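Side-chain contacts in terminase large subunit (Bacillus phage spp1, PDB 2WBN), which drives viral DNA into empty capsids as an ATP-powered motor and, through the nuclease domain described here, cuts the genome to start and end packaging: residues 55-60 with 112-117; 67-72 with 76-81; 89-94 with 119-124; 96-99 with 103-106; 139-144 with 180-185. One frame throughout, in Å; residues are numbered along the deposited sequence.

Contact 1 of 5, residues 55-60 with 112-117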
# COMPACT_ATOMS: atom_id res chain seq x y z
N LEU A 55 -2.55 2.60 -4.86
CA LEU A 55 -3.42 1.71 -5.62
C LEU A 55 -2.61 0.98 -6.66
O LEU A 55 -1.91 1.59 -7.46
CB LEU A 55 -4.54 2.51 -6.29
CG LEU A 55 -5.46 1.72 -7.23
CD1 LEU A 55 -6.19 0.60 -6.52
CD2 LEU A 55 -6.44 2.66 -7.90
N ASP A 56 -2.69 -0.35 -6.62
CA ASP A 56 -2.19 -1.19 -7.65
C ASP A 56 -3.39 -1.82 -8.36
O ASP A 56 -4.30 -2.31 -7.71
CB ASP A 56 -1.28 -2.28 -7.10
CG ASP A 56 -0.58 -3.06 -8.21
OD1 ASP A 56 -1.25 -3.88 -8.87
OD2 ASP A 56 0.61 -2.80 -8.46
N PHE A 57 -3.39 -1.79 -9.69
CA PHE A 57 -4.57 -2.20 -10.47
C PHE A 57 -4.75 -3.69 -10.67
O PHE A 57 -5.83 -4.14 -11.09
CB PHE A 57 -4.57 -1.50 -11.83
CG PHE A 57 -4.87 -0.03 -11.75
CD1 PHE A 57 -3.87 0.90 -11.96
CD2 PHE A 57 -6.15 0.41 -11.42
CE1 PHE A 57 -4.15 2.27 -11.86
CE2 PHE A 57 -6.43 1.77 -11.31
CZ PHE A 57 -5.42 2.70 -11.53
N GLY A 58 -3.72 -4.48 -10.38
CA GLY A 58 -3.79 -5.90 -10.66
C GLY A 58 -3.52 -6.11 -12.14
O GLY A 58 -3.57 -5.19 -12.94
N TYR A 59 -3.23 -7.34 -12.48
CA TYR A 59 -2.85 -7.73 -13.81
C TYR A 59 -2.81 -9.25 -13.81
O TYR A 59 -2.25 -9.87 -12.90
CB TYR A 59 -1.48 -7.14 -14.17
CG TYR A 59 -0.97 -7.54 -15.54
CD1 TYR A 59 -1.71 -7.28 -16.67
CD2 TYR A 59 0.25 -8.19 -15.69
CE1 TYR A 59 -1.26 -7.67 -17.92
CE2 TYR A 59 0.72 -8.57 -16.95
CZ TYR A 59 -0.03 -8.31 -18.06
OH TYR A 59 0.43 -8.69 -19.31
N GLY A 60 -3.44 -9.85 -14.82
CA GLY A 60 -3.59 -11.30 -14.87
C GLY A 60 -4.40 -11.71 -13.65
O GLY A 60 -5.41 -11.08 -13.35
N SER A 112 1.25 3.22 -12.33
CA SER A 112 1.30 3.99 -13.57
C SER A 112 1.33 3.11 -14.83
O SER A 112 1.31 3.64 -15.92
CB SER A 112 2.48 4.98 -13.57
OG SER A 112 3.72 4.30 -13.60
N SER A 113 1.35 1.78 -14.67
CA SER A 113 1.33 0.86 -15.82
C SER A 113 -0.03 0.81 -16.52
O SER A 113 -0.14 0.31 -17.65
CB SER A 113 1.72 -0.57 -15.40
OG SER A 113 0.68 -1.20 -14.68
N GLU A 114 -1.06 1.36 -15.88
CA GLU A 114 -2.41 1.39 -16.44
C GLU A 114 -2.90 2.85 -16.57
O GLU A 114 -3.80 3.28 -15.83
CB GLU A 114 -3.34 0.56 -15.56
CG GLU A 114 -2.92 -0.92 -15.45
CD GLU A 114 -4.06 -1.86 -15.04
OE1 GLU A 114 -5.25 -1.50 -15.16
OE2 GLU A 114 -3.75 -2.99 -14.63
N PRO A 115 -2.29 3.62 -17.47
CA PRO A 115 -2.66 5.05 -17.58
C PRO A 115 -4.14 5.28 -17.88
O PRO A 115 -4.70 6.25 -17.41
CB PRO A 115 -1.76 5.57 -18.69
CG PRO A 115 -1.35 4.37 -19.46
CD PRO A 115 -1.27 3.25 -18.46
N ARG A 116 -4.79 4.37 -18.59
CA ARG A 116 -6.20 4.56 -18.96
C ARG A 116 -7.13 4.14 -17.81
O ARG A 116 -8.28 4.59 -17.74
CB ARG A 116 -6.56 3.81 -20.24
CG ARG A 116 -5.58 3.97 -21.43
CD ARG A 116 -5.19 5.40 -21.72
NE ARG A 116 -5.99 6.01 -22.75
CZ ARG A 116 -6.93 6.94 -22.57
NH1 ARG A 116 -7.23 7.37 -21.36
NH2 ARG A 116 -7.58 7.42 -23.61
N SER A 117 -6.65 3.28 -16.91
CA SER A 117 -7.42 2.95 -15.69
C SER A 117 -7.45 4.16 -14.78
O SER A 117 -8.47 4.44 -14.16
CB SER A 117 -6.83 1.76 -14.95
OG SER A 117 -6.93 0.60 -15.74
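S117 CB lies over one face of the F57 ring, and E114 slants past the CB-CD1 side of the phenylalanine. S117 CB sits 3.7 Å from the ring centroid and 14° off the normal, which qualifies as a CH-pi contact. E114 comes in antiparallel to F57, its chain extended beyond CG, so that its CB is 3.7 Å from F57 CD1 while its carboxylate reaches back to F57 CB. The planes of ring and carboxylate differ by only 26°. The other ring face has L55 CG above its rim. This is the end of strand 51-56 in an RNase H-like nuclease fold, where D56 binds both manganese ions of the catalytic site. D56 OD1 accepts from G58 N at 3.0 Å, closing an Asx turn; OD1 is met on its anti side, 24° out of the carboxylate plane. D111, which binds the first manganese, takes a hydrogen bond from F57 N through OD2. E114 is the N-cap residue of helix 115-124, and its OE1 accepts from S117 OG at 2.8 Å by the anti lone pair, which ties together the two side chains that meet the ring. The second oxygen, E114 OE2, lies 2.8 Å from G58 O; both are acceptors, and the pair is not a hydrogen bond.

Contact 2 of 5, residues 67-72 with 76-81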
# COMPACT_ATOMS: atom_id res chain seq x y z
N VAL A 67 -4.73 0.76 -0.70
CA VAL A 67 -4.32 0.90 0.72
C VAL A 67 -4.44 2.36 1.16
O VAL A 67 -4.21 3.28 0.37
CB VAL A 67 -2.89 0.35 0.96
CG1 VAL A 67 -2.79 -1.12 0.52
CG2 VAL A 67 -1.79 1.24 0.25
N ARG A 68 -4.81 2.55 2.43
CA ARG A 68 -4.82 3.84 3.10
C ARG A 68 -4.06 3.72 4.42
O ARG A 68 -4.38 2.85 5.24
CB ARG A 68 -6.25 4.29 3.34
CG ARG A 68 -6.43 5.60 4.12
CD ARG A 68 -7.92 5.79 4.47
NE ARG A 68 -8.23 7.03 5.21
CZ ARG A 68 -8.49 8.22 4.67
NH1 ARG A 68 -8.47 8.40 3.36
NH2 ARG A 68 -8.76 9.26 5.46
N TRP A 69 -3.07 4.60 4.60
CA TRP A 69 -2.20 4.63 5.78
C TRP A 69 -2.14 6.03 6.39
O TRP A 69 -2.40 7.02 5.70
CB TRP A 69 -0.78 4.32 5.35
CG TRP A 69 -0.53 2.99 4.80
CD1 TRP A 69 -0.71 2.58 3.50
CD2 TRP A 69 0.04 1.88 5.50
NE1 TRP A 69 -0.33 1.26 3.37
CE2 TRP A 69 0.14 0.82 4.58
CE3 TRP A 69 0.43 1.67 6.82
CZ2 TRP A 69 0.63 -0.43 4.95
CZ3 TRP A 69 0.92 0.44 7.18
CH2 TRP A 69 1.02 -0.60 6.27
N HIS A 70 -1.74 6.10 7.65
CA HIS A 70 -1.35 7.34 8.30
C HIS A 70 0.15 7.32 8.56
O HIS A 70 0.71 6.29 8.96
CB HIS A 70 -2.07 7.53 9.62
CG HIS A 70 -1.52 8.66 10.44
ND1 HIS A 70 -1.63 9.98 10.07
CD2 HIS A 70 -0.83 8.67 11.61
CE1 HIS A 70 -1.04 10.75 10.96
NE2 HIS A 70 -0.55 9.98 11.91
N TYR A 71 0.77 8.49 8.39
CA TYR A 71 2.21 8.64 8.49
C TYR A 71 2.58 9.57 9.63
O TYR A 71 2.30 10.77 9.58
CB TYR A 71 2.72 9.23 7.18
CG TYR A 71 4.23 9.36 7.08
CD1 TYR A 71 5.08 8.49 7.76
CD2 TYR A 71 4.79 10.36 6.30
CE1 TYR A 71 6.45 8.61 7.65
CE2 TYR A 71 6.15 10.48 6.19
CZ TYR A 71 6.98 9.60 6.85
OH TYR A 71 8.34 9.73 6.74
N ASP A 72 3.20 9.02 10.68
CA ASP A 72 3.78 9.82 11.75
C ASP A 72 5.26 10.00 11.41
O ASP A 72 6.09 9.13 11.69
CB ASP A 72 3.60 9.12 13.11
CG ASP A 72 4.02 9.98 14.29
OD1 ASP A 72 4.90 10.85 14.16
OD2 ASP A 72 3.46 9.78 15.38
N ASN A 76 8.70 8.14 12.77
CA ASN A 76 9.03 7.19 11.70
C ASN A 76 8.15 5.95 11.74
O ASN A 76 8.65 4.82 11.68
CB ASN A 76 10.51 6.80 11.76
CG ASN A 76 11.31 7.47 10.70
OD1 ASN A 76 11.69 8.64 10.83
ND2 ASN A 76 11.56 6.75 9.61
N ARG A 77 6.85 6.17 11.84
CA ARG A 77 5.88 5.08 11.86
C ARG A 77 4.80 5.28 10.84
O ARG A 77 4.41 6.41 10.53
CB ARG A 77 5.17 4.99 13.19
CG ARG A 77 6.02 4.66 14.35
CD ARG A 77 5.11 4.47 15.54
NE ARG A 77 5.85 4.43 16.78
CZ ARG A 77 5.30 4.55 17.98
NH1 ARG A 77 3.99 4.74 18.13
NH2 ARG A 77 6.08 4.51 19.04
N ILE A 78 4.28 4.16 10.37
CA ILE A 78 3.10 4.18 9.53
C ILE A 78 2.05 3.26 10.14
O ILE A 78 2.39 2.28 10.79
CB ILE A 78 3.41 3.81 8.07
CG1 ILE A 78 3.90 2.36 7.91
CG2 ILE A 78 4.40 4.81 7.45
CD1 ILE A 78 4.03 1.94 6.41
N TYR A 79 0.79 3.62 9.96
CA TYR A 79 -0.34 2.91 10.54
C TYR A 79 -1.33 2.58 9.43
O TYR A 79 -1.78 3.50 8.76
CB TYR A 79 -1.07 3.82 11.52
CG TYR A 79 -0.32 4.25 12.75
CD1 TYR A 79 0.51 5.36 12.71
CD2 TYR A 79 -0.48 3.58 13.96
CE1 TYR A 79 1.17 5.78 13.84
CE2 TYR A 79 0.17 3.99 15.09
CZ TYR A 79 1.00 5.08 15.02
OH TYR A 79 1.64 5.49 16.14
N ALA A 80 -1.65 1.30 9.25
CA ALA A 80 -2.63 0.87 8.24
C ALA A 80 -4.04 1.17 8.70
O ALA A 80 -4.45 0.76 9.79
CB ALA A 80 -2.45 -0.63 7.91
N ILE A 81 -4.78 1.90 7.86
CA ILE A 81 -6.14 2.34 8.21
C ILE A 81 -7.18 1.47 7.52
O ILE A 81 -8.12 0.99 8.15
CB ILE A 81 -6.37 3.82 7.82
CG1 ILE A 81 -5.39 4.73 8.58
CG2 ILE A 81 -7.82 4.22 8.10
CD1 ILE A 81 -5.51 6.24 8.24
O HOH W 1 1.65 8.08 16.28
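W69 and A80 form a non-hydrogen-bonded antiparallel pair in the hairpin of strands 64-72 and 77-86, and the indole leans across its neighbour into a slot between two apolar groups. A80 CB lies over one face of the six-membered ring, 3.8 Å from its centroid. Against the opposite face comes I78 CD1, 22° off the normal. I78 has CG1 between the backbone N and the carbonyl carbon (chi1 65°), which carries CD1 onto the indole while CG2 packs at 3.8 Å on Y71 CD1. On the sheet face that carries R68, H70, Y79 and I81, side chains cross or lie alongside: the extended R68 chain crosses I81, CD to CG2 at 4.0 Å, and H70 lies beside Y79, its CD2 3.7 Å from Y79 CD1, with the ring planes 35° apart. Backbone bonds fix this register; H70 and Y79 exchange two. Near the turn, N76 and R77 both face D72, a G1 beta bulge. The H70 imidazole looks outside the pair, ND1 bonding to the backbone N of N50. The chemistry therefore divides by face. Apolar side chains of I78 and A80 pack the indole, although A80 N also comes within 3.2 Å of W69 CE3, whereas beside the H70-Y79 pair one water links D72 OD2 (2.6 Å) with Y79 OH (2.6 Å), so the polar ends are joined through solvent.

Contact 3 of 5, residues 89-94 with 119-124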
# COMPACT_ATOMS: atom_id res chain seq x y z
N VAL A 89 -11.35 -7.50 -10.73
CA VAL A 89 -11.06 -6.07 -10.69
C VAL A 89 -12.21 -5.24 -11.29
O VAL A 89 -12.63 -5.46 -12.44
CB VAL A 89 -9.75 -5.78 -11.43
CG1 VAL A 89 -9.45 -4.26 -11.45
CG2 VAL A 89 -8.59 -6.58 -10.84
N SER A 90 -12.73 -4.32 -10.49
CA SER A 90 -13.76 -3.40 -10.93
C SER A 90 -13.35 -2.00 -10.48
O SER A 90 -13.17 -1.75 -9.27
CB SER A 90 -15.12 -3.76 -10.35
OG SER A 90 -16.06 -2.73 -10.61
N LEU A 91 -13.17 -1.12 -11.45
CA LEU A 91 -12.95 0.29 -11.15
C LEU A 91 -14.23 0.91 -10.57
O LEU A 91 -14.14 1.75 -9.68
CB LEU A 91 -12.47 1.04 -12.40
CG LEU A 91 -11.15 0.56 -13.02
CD1 LEU A 91 -10.69 1.53 -14.12
CD2 LEU A 91 -10.07 0.43 -11.92
N LYS A 92 -15.40 0.50 -11.05
CA LYS A 92 -16.66 0.98 -10.46
C LYS A 92 -16.70 0.67 -8.95
O LYS A 92 -16.98 1.55 -8.14
CB LYS A 92 -17.87 0.36 -11.16
CG LYS A 92 -19.22 0.75 -10.51
CD LYS A 92 -20.39 0.64 -11.47
CE LYS A 92 -21.73 1.07 -10.83
NZ LYS A 92 -21.68 2.45 -10.23
N ARG A 93 -16.40 -0.58 -8.60
CA ARG A 93 -16.41 -1.04 -7.19
C ARG A 93 -15.37 -0.32 -6.35
O ARG A 93 -15.59 -0.03 -5.17
CB ARG A 93 -16.19 -2.56 -7.09
CG ARG A 93 -16.13 -3.08 -5.65
CD ARG A 93 -16.06 -4.61 -5.50
NE ARG A 93 -16.16 -4.97 -4.07
CZ ARG A 93 -15.27 -5.68 -3.36
NH1 ARG A 93 -14.18 -6.19 -3.91
NH2 ARG A 93 -15.50 -5.88 -2.05
N THR A 94 -14.23 -0.02 -6.96
CA THR A 94 -13.15 0.65 -6.27
C THR A 94 -13.54 2.10 -5.95
O THR A 94 -13.41 2.55 -4.81
CB THR A 94 -11.88 0.59 -7.10
OG1 THR A 94 -11.59 -0.79 -7.39
CG2 THR A 94 -10.72 1.21 -6.38
N ASP A 119 -7.18 7.33 -15.92
CA ASP A 119 -8.09 8.22 -16.64
C ASP A 119 -9.54 7.84 -16.33
O ASP A 119 -10.35 8.69 -15.99
CB ASP A 119 -7.88 8.11 -18.16
CG ASP A 119 -6.56 8.75 -18.65
OD1 ASP A 119 -5.95 9.58 -17.95
OD2 ASP A 119 -6.15 8.42 -19.78
N ALA A 120 -9.85 6.55 -16.44
CA ALA A 120 -11.19 6.02 -16.14
C ALA A 120 -11.70 6.41 -14.75
O ALA A 120 -12.83 6.90 -14.61
CB ALA A 120 -11.21 4.50 -16.28
N LEU A 121 -10.89 6.19 -13.72
CA LEU A 121 -11.29 6.54 -12.36
C LEU A 121 -11.56 8.04 -12.21
O LEU A 121 -12.47 8.43 -11.48
CB LEU A 121 -10.26 6.08 -11.32
CG LEU A 121 -10.28 4.60 -10.92
CD1 LEU A 121 -9.07 4.29 -10.06
CD2 LEU A 121 -11.57 4.21 -10.18
N LYS A 122 -10.76 8.86 -12.89
CA LYS A 122 -10.92 10.32 -12.90
C LYS A 122 -12.16 10.77 -13.67
O LYS A 122 -13.03 11.44 -13.13
CB LYS A 122 -9.70 11.00 -13.55
CG LYS A 122 -8.67 11.60 -12.60
CD LYS A 122 -7.54 12.28 -13.38
CE LYS A 122 -6.87 13.40 -12.59
NZ LYS A 122 -7.68 14.66 -12.58
N LEU A 123 -12.21 10.41 -14.95
CA LEU A 123 -13.18 11.01 -15.86
C LEU A 123 -14.50 10.25 -15.87
O LEU A 123 -15.53 10.81 -16.19
CB LEU A 123 -12.59 11.09 -17.27
CG LEU A 123 -11.20 11.73 -17.38
CD1 LEU A 123 -10.74 11.73 -18.81
CD2 LEU A 123 -11.17 13.15 -16.80
N GLU A 124 -14.48 8.96 -15.52
CA GLU A 124 -15.71 8.17 -15.53
C GLU A 124 -16.32 8.01 -14.15
O GLU A 124 -17.53 8.02 -14.01
CB GLU A 124 -15.48 6.78 -16.13
CG GLU A 124 -16.78 6.13 -16.61
CD GLU A 124 -16.66 4.63 -16.84
OE1 GLU A 124 -15.54 4.15 -17.14
OE2 GLU A 124 -17.70 3.95 -16.72
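Two helices of the RNase H-like nuclease domain, 91-100 and 115-124, meet where the first turn of one, at L91, packs on A120 and L121 of the other. The approach is close, with CA of L91 and CA of L121 6.6 Å apart, and the interface is apolar without any hydrogen bond across it. L91 splits its contacts: the branch CD1 reaches A120 CB at 3.7 Å, while nearer the backbone L91 CB is 4.0 Å from L121 CD2. The same L121 methyl also rests against the helix backbone, 3.6 Å from L91 O. Both leucines carry CG beside the backbone N, and for L121 (chi1 -79°) this brings the tip toward L91 although its CB does not point there. S90 fixes the start of helix 91-100. As N-cap, it accepts from R93 N through OG at 3.0 Å, nearly straight at 167°. S90 O is gripped twice, by T94 N and T94 OG1, which approach from opposite faces of the carbonyl plane; the hydroxyl bond, T94 OG1 to S90 O, is 2.6 Å long. Around the pair, F57 touches both L91 and L121, H125 adds to L91, and I130 of strand 130-132 packs on L121. T94 and V89 also rest on L64 of strand 64-72, while R93 forms a salt bridge with D86 of strand 77-86.

Contact 4 of 5, residues 96-99 with 103-106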
# COMPACT_ATOMS: atom_id res chain seq x y z
N ASP A 96 -16.63 3.33 -5.85
CA ASP A 96 -17.73 3.28 -4.87
C ASP A 96 -17.21 3.13 -3.43
O ASP A 96 -17.69 3.81 -2.52
CB ASP A 96 -18.74 2.17 -5.23
CG ASP A 96 -19.54 2.50 -6.49
OD1 ASP A 96 -19.32 3.59 -7.08
OD2 ASP A 96 -20.39 1.67 -6.91
N PHE A 97 -16.22 2.26 -3.23
CA PHE A 97 -15.62 2.05 -1.92
C PHE A 97 -14.94 3.31 -1.41
O PHE A 97 -15.11 3.70 -0.25
CB PHE A 97 -14.60 0.89 -1.96
CG PHE A 97 -13.86 0.70 -0.68
CD1 PHE A 97 -14.44 0.02 0.38
CD2 PHE A 97 -12.58 1.21 -0.53
CE1 PHE A 97 -13.76 -0.16 1.58
CE2 PHE A 97 -11.89 1.05 0.67
CZ PHE A 97 -12.48 0.36 1.72
N VAL A 98 -14.19 3.97 -2.30
CA VAL A 98 -13.48 5.19 -1.96
C VAL A 98 -14.47 6.31 -1.62
O VAL A 98 -14.35 6.96 -0.57
CB VAL A 98 -12.49 5.59 -3.11
CG1 VAL A 98 -12.05 7.04 -2.98
CG2 VAL A 98 -11.29 4.65 -3.09
N ARG A 99 -15.47 6.50 -2.48
CA ARG A 99 -16.53 7.48 -2.20
C ARG A 99 -17.30 7.15 -0.92
O ARG A 99 -17.45 8.01 -0.05
CB ARG A 99 -17.49 7.62 -3.40
CG ARG A 99 -16.98 8.54 -4.51
CD ARG A 99 -18.12 8.95 -5.45
NE ARG A 99 -18.71 7.76 -6.06
CZ ARG A 99 -18.19 7.12 -7.11
NH1 ARG A 99 -18.80 6.03 -7.57
NH2 ARG A 99 -17.08 7.55 -7.70
N TYR A 103 -12.96 8.71 1.30
CA TYR A 103 -11.53 8.70 1.09
C TYR A 103 -11.16 9.48 -0.18
O TYR A 103 -9.99 9.50 -0.57
CB TYR A 103 -11.02 7.25 0.94
CG TYR A 103 -11.17 6.36 2.16
CD1 TYR A 103 -11.34 6.89 3.44
CD2 TYR A 103 -11.12 4.97 2.02
CE1 TYR A 103 -11.45 6.06 4.55
CE2 TYR A 103 -11.24 4.15 3.12
CZ TYR A 103 -11.40 4.69 4.38
OH TYR A 103 -11.52 3.85 5.45
N GLU A 104 -12.14 10.15 -0.78
CA GLU A 104 -11.95 10.83 -2.08
C GLU A 104 -11.13 12.11 -1.90
O GLU A 104 -10.54 12.62 -2.85
CB GLU A 104 -13.30 11.23 -2.71
CG GLU A 104 -14.52 10.39 -2.29
CD GLU A 104 -15.77 11.24 -2.11
OE1 GLU A 104 -16.39 11.17 -1.02
OE2 GLU A 104 -16.11 11.97 -3.06
N SER A 105 -11.13 12.63 -0.67
CA SER A 105 -10.52 13.92 -0.39
C SER A 105 -9.01 13.81 -0.15
O SER A 105 -8.33 14.83 -0.11
CB SER A 105 -11.20 14.56 0.82
OG SER A 105 -11.24 13.65 1.91
N ALA A 106 -8.50 12.60 0.03
CA ALA A 106 -7.06 12.38 0.12
C ALA A 106 -6.58 11.81 -1.20
O ALA A 106 -7.28 11.04 -1.87
CB ALA A 106 -6.72 11.45 1.28
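Y103 N donates to V98 O at 2.9 Å with an angle of 157° at hydrogen, the one hydrogen bond that crosses this contact. It fastens the type I beta turn of Y103 to A106 to the C-terminal part of helix 91-100 in the RNase H-like nuclease domain. The donor is tilted 22° from the carbonyl plane of V98. Side chains then close the gap around that bond. V98 CG1 packs on Y103 CB at 4.1 Å and on the backbone of E104. F97 crosses the tyrosine obliquely, its CE2 meeting Y103 CE2, at the edge of the Y103 ring, at 4.0 Å. The phenol hydroxyl goes to D82 OD2 of strand 77-86, and F66 of strand 64-72 touches F97, V98 and Y103 alike, so the turn is held down on the sheet as well as on the helix. E104 bends at chi2 and lies across R99 near a right angle, but their charged ends are not in contact. R99 instead folds back along its own helix, bent at chi3 (-60°), and forms a salt bridge with D96 through NH1. What the two residues share is hydrocarbon: R99 CG stands 3.8 Å from E104 CG, and E104 CG is closer still to R99 CA, at 3.5 Å.

Contact 5 of 5, residues 139-144 with 180-185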
# COMPACT_ATOMS: atom_id res chain seq x y z
N SER A 139 12.65 1.91 -9.08
CA SER A 139 12.51 2.41 -7.70
C SER A 139 12.07 1.36 -6.70
O SER A 139 11.96 1.65 -5.50
CB SER A 139 11.49 3.55 -7.65
OG SER A 139 10.18 3.06 -7.94
N VAL A 140 11.79 0.14 -7.17
CA VAL A 140 11.17 -0.87 -6.32
C VAL A 140 12.00 -1.20 -5.08
O VAL A 140 11.51 -1.10 -3.94
CB VAL A 140 10.84 -2.18 -7.09
CG1 VAL A 140 10.45 -3.30 -6.10
CG2 VAL A 140 9.73 -1.94 -8.11
N GLU A 141 13.26 -1.59 -5.29
CA GLU A 141 14.11 -2.02 -4.18
C GLU A 141 14.28 -0.89 -3.15
O GLU A 141 14.12 -1.12 -1.95
CB GLU A 141 15.45 -2.54 -4.70
CG GLU A 141 16.52 -2.78 -3.64
CD GLU A 141 17.80 -3.37 -4.21
OE1 GLU A 141 17.79 -3.76 -5.39
OE2 GLU A 141 18.81 -3.44 -3.46
N HIS A 142 14.58 0.32 -3.64
CA HIS A 142 14.65 1.55 -2.82
C HIS A 142 13.41 1.71 -1.96
O HIS A 142 13.51 1.95 -0.76
CB HIS A 142 14.78 2.79 -3.72
CG HIS A 142 15.02 4.08 -2.98
ND1 HIS A 142 16.19 4.80 -3.12
CD2 HIS A 142 14.25 4.78 -2.12
CE1 HIS A 142 16.13 5.88 -2.36
NE2 HIS A 142 14.97 5.89 -1.74
N GLY A 143 12.23 1.60 -2.58
CA GLY A 143 10.96 1.82 -1.87
C GLY A 143 10.67 0.81 -0.79
O GLY A 143 10.07 1.15 0.25
N GLU A 144 11.06 -0.44 -1.03
CA GLU A 144 10.90 -1.51 -0.05
C GLU A 144 11.86 -1.32 1.11
O GLU A 144 11.49 -1.57 2.27
CB GLU A 144 11.12 -2.87 -0.70
CG GLU A 144 10.05 -3.20 -1.77
CD GLU A 144 10.30 -4.48 -2.56
OE1 GLU A 144 11.42 -5.04 -2.49
OE2 GLU A 144 9.36 -4.93 -3.27
N PRO A 180 19.93 -14.67 0.91
CA PRO A 180 18.97 -13.60 0.68
C PRO A 180 19.59 -12.37 0.01
O PRO A 180 20.64 -11.90 0.44
CB PRO A 180 18.49 -13.23 2.10
CG PRO A 180 19.13 -14.20 3.02
CD PRO A 180 20.29 -14.78 2.33
N ILE A 181 18.91 -11.87 -1.01
CA ILE A 181 19.25 -10.59 -1.63
C ILE A 181 18.25 -9.52 -1.16
O ILE A 181 17.14 -9.85 -0.72
CB ILE A 181 19.30 -10.71 -3.18
CG1 ILE A 181 17.89 -10.85 -3.78
CG2 ILE A 181 20.17 -11.90 -3.59
CD1 ILE A 181 17.87 -10.84 -5.31
N PRO A 182 18.63 -8.23 -1.26
CA PRO A 182 17.79 -7.16 -0.69
C PRO A 182 16.61 -6.76 -1.60
O PRO A 182 16.26 -5.58 -1.72
CB PRO A 182 18.78 -6.00 -0.48
CG PRO A 182 20.11 -6.45 -1.09
CD PRO A 182 19.82 -7.66 -1.92
N ARG A 183 16.00 -7.77 -2.23
CA ARG A 183 14.83 -7.60 -3.04
C ARG A 183 13.77 -8.53 -2.43
O ARG A 183 14.06 -9.71 -2.18
CB ARG A 183 15.17 -8.02 -4.47
CG ARG A 183 14.28 -7.40 -5.55
CD ARG A 183 14.65 -7.95 -6.94
NE ARG A 183 16.10 -8.03 -7.17
CZ ARG A 183 16.69 -8.81 -8.07
NH1 ARG A 183 15.98 -9.61 -8.87
NH2 ARG A 183 18.02 -8.80 -8.19
N LEU A 184 12.57 -8.01 -2.17
CA LEU A 184 11.48 -8.87 -1.71
C LEU A 184 10.97 -9.72 -2.86
O LEU A 184 11.05 -9.33 -4.04
CB LEU A 184 10.31 -8.05 -1.14
CG LEU A 184 10.59 -7.24 0.13
CD1 LEU A 184 9.38 -6.37 0.49
CD2 LEU A 184 10.95 -8.16 1.27
N GLU A 185 10.43 -10.89 -2.52
CA GLU A 185 9.71 -11.71 -3.48
C GLU A 185 8.66 -10.86 -4.18
O GLU A 185 8.05 -9.98 -3.56
CB GLU A 185 9.00 -12.87 -2.81
CG GLU A 185 9.91 -13.88 -2.17
CD GLU A 185 9.20 -14.77 -1.15
OE1 GLU A 185 8.31 -14.29 -0.36
OE2 GLU A 185 9.57 -15.96 -1.12
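P182 meets E141 first, at the corner where the chain leaves short strand 180-181. Its carbonyl O lies 3.4 Å from E141 CG, and the edge of its ring, at CB, is 3.9 Å from E141 OE2. E141 reaches there because CG stands anti to the backbone N (chi1 169°) and the chain is extended beyond it. R183 follows, its guanidinium turned back so that I181 CD1 lies 3.4 Å above one face; E141 OE1 stays 4.9 Å from R183 NE, too far for a salt bridge. L184 then makes the polar link: its N donates to E144 OE1 at 3.2 Å, with a nearly straight 162° at hydrogen. The oxygen is met on its syn side, 28° out of the carboxylate plane. Beyond the bond the E144 and L184 side chains run alongside each other, pointing opposite ways, and L184 CD1 packs on E144 CD at 3.7 Å, which lays the leucine against the carboxylate. Y172 of strand 172-174 touches L184 as well, while R196 of helix 190-198 touches E144. The buried E144 thus joins helix 140-148 to the chain after strand 180-181, its side chain about 5 Å from that of D193, a ligand of the second manganese, so the contact borders the metal site of this RNase H-like nuclease.

Along the chain, contact 2 closes first, followed by contact 4; both fall between the two segments of contact 1. Contact 3 spans contact 4, and its segments alternate with those of contact 1; contact 5 comes last. Contacts 1 and 3 touch: their centres are about 11 Å apart and they share helix 115-124. Contacts 3 and 4 share helix 91-100, with centres about 12 Å apart. Contacts 1 and 2 stand on neighbouring strands, 51-56 and 64-72, of one mixed sheet, centres about 23 Å apart. Contact 4 reaches contact 2 through R68 and Y103. The centre of contact 5 is about 20 Å from those of contacts 1 and 2 and 30 Å from contacts 3 and 4. Contact 1 holds metal ligand D56, whereas contact 5 nears D193 from helix 140-148.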